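Local coordinates for N-terminal acetyltransferase-like protein (Chaetomium thermophilum, PDB 5NNP), which probably serves as the tetratricopeptide-repeat auxiliary subunit of a NatA-type N-terminal acetyltransferase, supporting the transfer of acetyl groups to protein N termini, at residues Y101-A104 and L105-P109; Q113-R116 and D117-V120. One frame throughout, in Å; residues are numbered along the deposited sequence.

In the fold
Following the chain from its N terminus, contact 1 comes first, in the closing turns of helix 94-107, and contact 2 follows in helix 112-124, the next helix along. Each contact is local, contact 1 running from the end of its helix into the loop after it and contact 2 lying wholly within its helix, so neither closes a long loop; they lie in series, neither nesting nor crossing, with centres about 10 Å apart. The two helices are joined by a short connection and pack on each other: Tyr101 CE2 lies 3.5 Å from Asp117 CB, and Leu105 CB lies 3.7 Å from Ile114 CG2. The predicted TPR repeat that ends with contact 1 is thus fastened to the following part of the TPR superhelix.

Contact 1 of 2, residues Y101-A104 and L105-P109; sequences YKFA and LKLEP
The C-terminal turns of helix 94-107, the second helix of a predicted TPR repeat, bring Phe103 and Leu107 together on one side and end in the loop that carries Pro109. Tyr101, Ala104 and Pro109 occupy signature positions of the TPR motif. Across the junction, Leu105 N donates to Tyr101 O at 2.9 Å, and Lys106 N reaches Lys102 O at 3.2 Å. The next helical bond runs from Leu107 N to Phe103 O. At the end of the helix Ala104 O receives Glu108 N at 2.8 Å with a C=O...N angle of 163°, and also a weak bond from Leu107 N at 3.0 Å, just where Glu108 abandons helical backbone angles.

The apolar part is one turn long. Phe103 swings its ring opposite its own backbone N (chi1 -162°), while Leu107 keeps CG beside its N (chi1 -69°), which lays CG 3.4 Å from Phe103 O and brings CD1 obliquely to the ring, 3.8 Å from CE2. The pair is continued by Trp81 of helix 78-90, which meets the Phe103 ring edge-to-face and also touches Leu107. Round the helix, the extended chain of Lys106 starts out over the preceding turn, its CG 3.3 Å from Lys102 O, and ends with NZ 6.5 Å from Lys102 NZ. On the buried side Tyr101 meets His82 ring to ring, so helix 78-90 receives residues from two sides of this turn.

The chemistry is therefore divided: backbone bonds hold the turn, aromatic and apolar side-chain contacts join it to helix 78-90, and the two exposed lysine ammonium groups, alike in charge, would be expected to repel each other mildly.

Contact 2 of 2, residues Q113-R116 and D117-V120; sequences QIQR and DLAV
The carboxylate of Asp117 faces Arg116 with one oxygen and Gln113 with the other, on one turn of helix 112-124, part of the TPR superhelix. Its OD1 stands over one face of the Arg116 guanidinium, 3.8 Å from NH1; the two side chains run side by side, pointing the same way, with the guanidinium and carboxylate planes 67° apart, and no N-H is directed at the oxygen, making this a long, purely electrostatic salt bridge. From the neighbouring helix 78-90, Arg89 NH1 makes a further weak, long ion pair with the same OD1. The other carboxylate oxygen, OD2, rests 3.5 Å from Gln113 CG, where the two side chains cross. Asp117 CG sits beside the backbone N (chi1 -70°), which turns the carboxylate back toward the preceding turn. With an alanine here the carboxylate is gone, and Arg116 would probably lose a nearby counter-charge while the flank of Gln113 CG would lose its neighbour.

The backbone under the carboxylate is fixed by Asp117 N to Gln113 O at 3.0 Å, and one residue on by the bond from Leu118 N to Ile114 O. Ser111 OG in turn is hydrogen-bonded to Ile114 N. Toward helix 128-141, Gln115 bonds weakly through NE2 to Ser134 OG. Val120, which touches helix 527-534, bonds weakly through its N to Arg116 O and rests CG2 3.3 Å from that same oxygen.

Contact 1 of 2, residues Y101-A104 and L105-P109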
ATOM      1  N   TYR A 101      -4.745  10.266 -29.224  1.00 28.06           N
ATOM      2  CA  TYR A 101      -4.221  11.560 -28.794  1.00 29.47           C
ATOM      3  C   TYR A 101      -2.959  11.935 -29.577  1.00 34.98           C
ATOM      4  O   TYR A 101      -2.799  13.079 -30.019  1.00 34.97           O
ATOM      5  CB  TYR A 101      -3.914  11.544 -27.300  1.00 29.44           C
ATOM      6  CG  TYR A 101      -5.078  11.921 -26.424  1.00 40.03           C
ATOM      7  CD1 TYR A 101      -6.021  10.981 -26.028  1.00 38.38           C
ATOM      8  CD2 TYR A 101      -5.233  13.228 -25.980  1.00 43.54           C
ATOM      9  CE1 TYR A 101      -7.085  11.339 -25.212  1.00 38.58           C
ATOM     10  CE2 TYR A 101      -6.292  13.594 -25.173  1.00 37.28           C
ATOM     11  CZ  TYR A 101      -7.213  12.655 -24.789  1.00 36.27           C
ATOM     12  OH  TYR A 101      -8.257  13.050 -23.974  1.00 33.49           O
ATOM     13  N   LYS A 102      -2.069  10.960 -29.746  1.00 32.45           N
ATOM     14  CA  LYS A 102      -0.789  11.169 -30.424  1.00 33.84           C
ATOM     15  C   LYS A 102      -0.954  11.677 -31.861  1.00 39.12           C
ATOM     16  O   LYS A 102      -0.203  12.542 -32.327  1.00 35.39           O
ATOM     17  CB  LYS A 102       0.010   9.870 -30.424  1.00 33.37           C
ATOM     18  CG  LYS A 102       1.485  10.050 -30.581  1.00 44.44           C
ATOM     19  CD  LYS A 102       2.249   9.011 -29.769  1.00 47.77           C
ATOM     20  CE  LYS A 102       1.977   7.617 -30.276  1.00 47.22           C
ATOM     21  NZ  LYS A 102       2.911   6.675 -29.622  1.00 46.60           N
ATOM     22  N   PHE A 103      -1.941  11.129 -32.562  1.00 43.68           N
ATOM     23  CA  PHE A 103      -2.184  11.501 -33.948  1.00 43.55           C
ATOM     24  C   PHE A 103      -2.894  12.858 -34.021  1.00 44.23           C
ATOM     25  O   PHE A 103      -2.563  13.716 -34.863  1.00 35.08           O
ATOM     26  CB  PHE A 103      -2.996  10.418 -34.658  1.00 31.46           C
ATOM     27  CG  PHE A 103      -2.930  10.500 -36.157  1.00 32.08           C
ATOM     28  CD1 PHE A 103      -1.726  10.301 -36.825  1.00 33.62           C
ATOM     29  CD2 PHE A 103      -4.067  10.770 -36.898  1.00 32.19           C
ATOM     30  CE1 PHE A 103      -1.646  10.362 -38.217  1.00 32.87           C
ATOM     31  CE2 PHE A 103      -4.008  10.842 -38.282  1.00 37.10           C
ATOM     32  CZ  PHE A 103      -2.791  10.638 -38.952  1.00 38.93           C
ATOM     33  N   ALA A 104      -3.859  13.057 -33.129  1.00 39.00           N
ATOM     34  CA  ALA A 104      -4.494  14.363 -32.996  1.00 38.73           C
ATOM     35  C   ALA A 104      -3.428  15.456 -32.807  1.00 38.15           C
ATOM     36  O   ALA A 104      -3.451  16.493 -33.486  1.00 39.65           O
ATOM     37  CB  ALA A 104      -5.485  14.361 -31.845  1.00 34.62           C
ATOM     38  N   LEU A 105      -2.476  15.216 -31.914  1.00 33.15           N
ATOM     39  CA  LEU A 105      -1.408  16.190 -31.706  1.00 36.04           C
ATOM     40  C   LEU A 105      -0.503  16.378 -32.948  1.00 40.35           C
ATOM     41  O   LEU A 105       0.034  17.466 -33.154  1.00 37.69           O
ATOM     42  CB  LEU A 105      -0.558  15.794 -30.492  1.00 40.86           C
ATOM     43  CG  LEU A 105       0.412  16.855 -29.954  1.00 40.72           C
ATOM     44  CD1 LEU A 105      -0.343  18.054 -29.427  1.00 40.79           C
ATOM     45  CD2 LEU A 105       1.329  16.310 -28.867  1.00 40.81           C
ATOM     46  N   LYS A 106      -0.323  15.342 -33.771  1.00 28.43           N
ATOM     47  CA  LYS A 106       0.462  15.515 -34.995  1.00 39.34           C
ATOM     48  C   LYS A 106      -0.325  16.345 -36.011  1.00 50.04           C
ATOM     49  O   LYS A 106       0.257  16.969 -36.902  1.00 47.00           O
ATOM     50  CB  LYS A 106       0.864  14.169 -35.617  1.00 32.07           C
ATOM     51  CG  LYS A 106       1.858  13.395 -34.799  1.00 37.70           C
ATOM     52  CD  LYS A 106       2.347  12.141 -35.492  1.00 36.56           C
ATOM     53  CE  LYS A 106       3.194  11.307 -34.534  1.00 46.52           C
ATOM     54  NZ  LYS A 106       3.700  10.036 -35.158  1.00 53.33           N
ATOM     55  N   LEU A 107      -1.649  16.336 -35.875  1.00 52.63           N
ATOM     56  CA  LEU A 107      -2.515  17.126 -36.744  1.00 47.72           C
ATOM     57  C   LEU A 107      -2.646  18.557 -36.242  1.00 44.08           C
ATOM     58  O   LEU A 107      -2.709  19.483 -37.036  1.00 54.19           O
ATOM     59  CB  LEU A 107      -3.896  16.477 -36.858  1.00 40.05           C
ATOM     60  CG  LEU A 107      -3.863  15.167 -37.638  1.00 34.72           C
ATOM     61  CD1 LEU A 107      -5.185  14.402 -37.575  1.00 32.27           C
ATOM     62  CD2 LEU A 107      -3.478  15.487 -39.057  1.00 32.85           C
ATOM     63  N   GLU A 108      -2.678  18.732 -34.924  1.00 39.64           N
ATOM     64  CA  GLU A 108      -2.819  20.056 -34.320  1.00 34.03           C
ATOM     65  C   GLU A 108      -1.801  20.314 -33.204  1.00 40.10           C
ATOM     66  O   GLU A 108      -2.185  20.436 -32.037  1.00 41.17           O
ATOM     67  CB  GLU A 108      -4.227  20.211 -33.767  1.00 34.96           C
ATOM     68  CG  GLU A 108      -4.570  21.600 -33.283  1.00 41.53           C
ATOM     69  CD  GLU A 108      -4.804  22.557 -34.431  1.00 52.94           C
ATOM     70  OE1 GLU A 108      -5.136  23.721 -34.157  1.00 58.69           O
ATOM     71  OE2 GLU A 108      -4.668  22.147 -35.609  1.00 61.75           O
ATOM     72  N   PRO A 109      -0.505  20.417 -33.558  1.00 41.51           N
ATOM     73  CA  PRO A 109       0.611  20.508 -32.598  1.00 39.87           C
ATOM     74  C   PRO A 109       0.494  21.689 -31.619  1.00 46.85           C
ATOM     75  O   PRO A 109       1.151  21.685 -30.579  1.00 45.72           O
ATOM     76  CB  PRO A 109       1.841  20.660 -33.499  1.00 31.74           C
ATOM     77  CG  PRO A 109       1.320  21.125 -34.791  1.00 38.82           C
ATOM     78  CD  PRO A 109      -0.047  20.557 -34.948  1.00 40.36           C
TER

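Contact 2 of 2, residues Q113-R116 and D117-V120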
ATOM      1  N   GLN A 113      -4.015  21.347 -24.746  1.00 42.36           N
ATOM      2  CA  GLN A 113      -4.862  20.395 -24.043  1.00 38.02           C
ATOM      3  C   GLN A 113      -4.544  18.962 -24.467  1.00 46.45           C
ATOM      4  O   GLN A 113      -4.463  18.043 -23.638  1.00 43.22           O
ATOM      5  CB  GLN A 113      -6.336  20.685 -24.290  1.00 39.31           C
ATOM      6  CG  GLN A 113      -7.265  19.662 -23.648  1.00 44.50           C
ATOM      7  CD  GLN A 113      -8.705  19.788 -24.116  1.00 57.85           C
ATOM      8  OE1 GLN A 113      -8.985  20.333 -25.192  1.00 66.67           O
ATOM      9  NE2 GLN A 113      -9.633  19.293 -23.303  1.00 59.04           N
ATOM     10  N   ILE A 114      -4.382  18.779 -25.771  1.00 40.30           N
ATOM     11  CA  ILE A 114      -4.111  17.459 -26.295  1.00 37.66           C
ATOM     12  C   ILE A 114      -2.757  16.960 -25.795  1.00 38.78           C
ATOM     13  O   ILE A 114      -2.632  15.799 -25.389  1.00 39.00           O
ATOM     14  CB  ILE A 114      -4.181  17.451 -27.834  1.00 34.13           C
ATOM     15  CG1 ILE A 114      -5.641  17.647 -28.269  1.00 35.71           C
ATOM     16  CG2 ILE A 114      -3.614  16.159 -28.398  1.00 30.58           C
ATOM     17  CD1 ILE A 114      -5.855  17.747 -29.768  1.00 37.37           C
ATOM     18  N   GLN A 115      -1.756  17.837 -25.791  1.00 32.60           N
ATOM     19  CA  GLN A 115      -0.413  17.465 -25.339  1.00 30.55           C
ATOM     20  C   GLN A 115      -0.412  17.173 -23.855  1.00 34.76           C
ATOM     21  O   GLN A 115       0.280  16.269 -23.391  1.00 35.30           O
ATOM     22  CB  GLN A 115       0.606  18.571 -25.650  1.00 29.52           C
ATOM     23  CG  GLN A 115       1.998  18.353 -25.035  1.00 24.72           C
ATOM     24  CD  GLN A 115       2.725  17.127 -25.613  1.00 31.28           C
ATOM     25  OE1 GLN A 115       3.565  17.258 -26.490  1.00 36.08           O
ATOM     26  NE2 GLN A 115       2.391  15.935 -25.119  1.00 31.00           N
ATOM     27  N   ARG A 116      -1.192  17.951 -23.111  1.00 43.82           N
ATOM     28  CA  ARG A 116      -1.290  17.796 -21.662  1.00 42.25           C
ATOM     29  C   ARG A 116      -1.854  16.427 -21.295  1.00 38.58           C
ATOM     30  O   ARG A 116      -1.304  15.731 -20.445  1.00 44.49           O
ATOM     31  CB  ARG A 116      -2.155  18.907 -21.072  1.00 45.18           C
ATOM     32  CG  ARG A 116      -2.245  18.925 -19.569  1.00 52.62           C
ATOM     33  CD  ARG A 116      -2.917  20.210 -19.090  1.00 62.34           C
ATOM     34  NE  ARG A 116      -4.109  20.559 -19.868  1.00 73.74           N
ATOM     35  CZ  ARG A 116      -5.352  20.204 -19.539  1.00 80.31           C
ATOM     36  NH1 ARG A 116      -5.567  19.484 -18.440  1.00 88.00           N
ATOM     37  NH2 ARG A 116      -6.382  20.565 -20.302  1.00 73.10           N
ATOM     38  N   ASP A 117      -2.929  16.038 -21.974  1.00 29.80           N
ATOM     39  CA  ASP A 117      -3.665  14.836 -21.633  1.00 33.51           C
ATOM     40  C   ASP A 117      -2.947  13.587 -22.087  1.00 39.26           C
ATOM     41  O   ASP A 117      -2.960  12.570 -21.392  1.00 43.10           O
ATOM     42  CB  ASP A 117      -5.064  14.911 -22.215  1.00 43.60           C
ATOM     43  CG  ASP A 117      -5.919  15.950 -21.508  1.00 51.15           C
ATOM     44  OD1 ASP A 117      -5.699  16.180 -20.300  1.00 52.41           O
ATOM     45  OD2 ASP A 117      -6.803  16.547 -22.151  1.00 51.51           O
ATOM     46  N   LEU A 118      -2.282  13.681 -23.231  1.00 37.64           N
ATOM     47  CA  LEU A 118      -1.468  12.584 -23.742  1.00 36.03           C
ATOM     48  C   LEU A 118      -0.294  12.263 -22.815  1.00 37.43           C
ATOM     49  O   LEU A 118       0.015  11.107 -22.548  1.00 40.76           O
ATOM     50  CB  LEU A 118      -0.946  12.930 -25.138  1.00 27.48           C
ATOM     51  CG  LEU A 118       0.152  12.035 -25.688  1.00 30.60           C
ATOM     52  CD1 LEU A 118      -0.413  10.669 -26.044  1.00 27.08           C
ATOM     53  CD2 LEU A 118       0.807  12.691 -26.890  1.00 32.84           C
ATOM     54  N   ALA A 119       0.371  13.303 -22.342  1.00 37.41           N
ATOM     55  CA  ALA A 119       1.538  13.130 -21.500  1.00 37.37           C
ATOM     56  C   ALA A 119       1.153  12.373 -20.240  1.00 39.20           C
ATOM     57  O   ALA A 119       1.889  11.496 -19.770  1.00 30.45           O
ATOM     58  CB  ALA A 119       2.147  14.488 -21.147  1.00 28.15           C
ATOM     59  N   VAL A 120      -0.008  12.731 -19.698  1.00 37.60           N
ATOM     60  CA  VAL A 120      -0.515  12.083 -18.500  1.00 38.90           C
ATOM     61  C   VAL A 120      -0.743  10.604 -18.800  1.00 37.77           C
ATOM     62  O   VAL A 120      -0.248   9.737 -18.095  1.00 42.43           O
ATOM     63  CB  VAL A 120      -1.825  12.737 -17.994  1.00 34.09           C
ATOM     64  CG1 VAL A 120      -2.415  11.914 -16.897  1.00 22.79           C
ATOM     65  CG2 VAL A 120      -1.568  14.174 -17.520  1.00 21.22           C
TER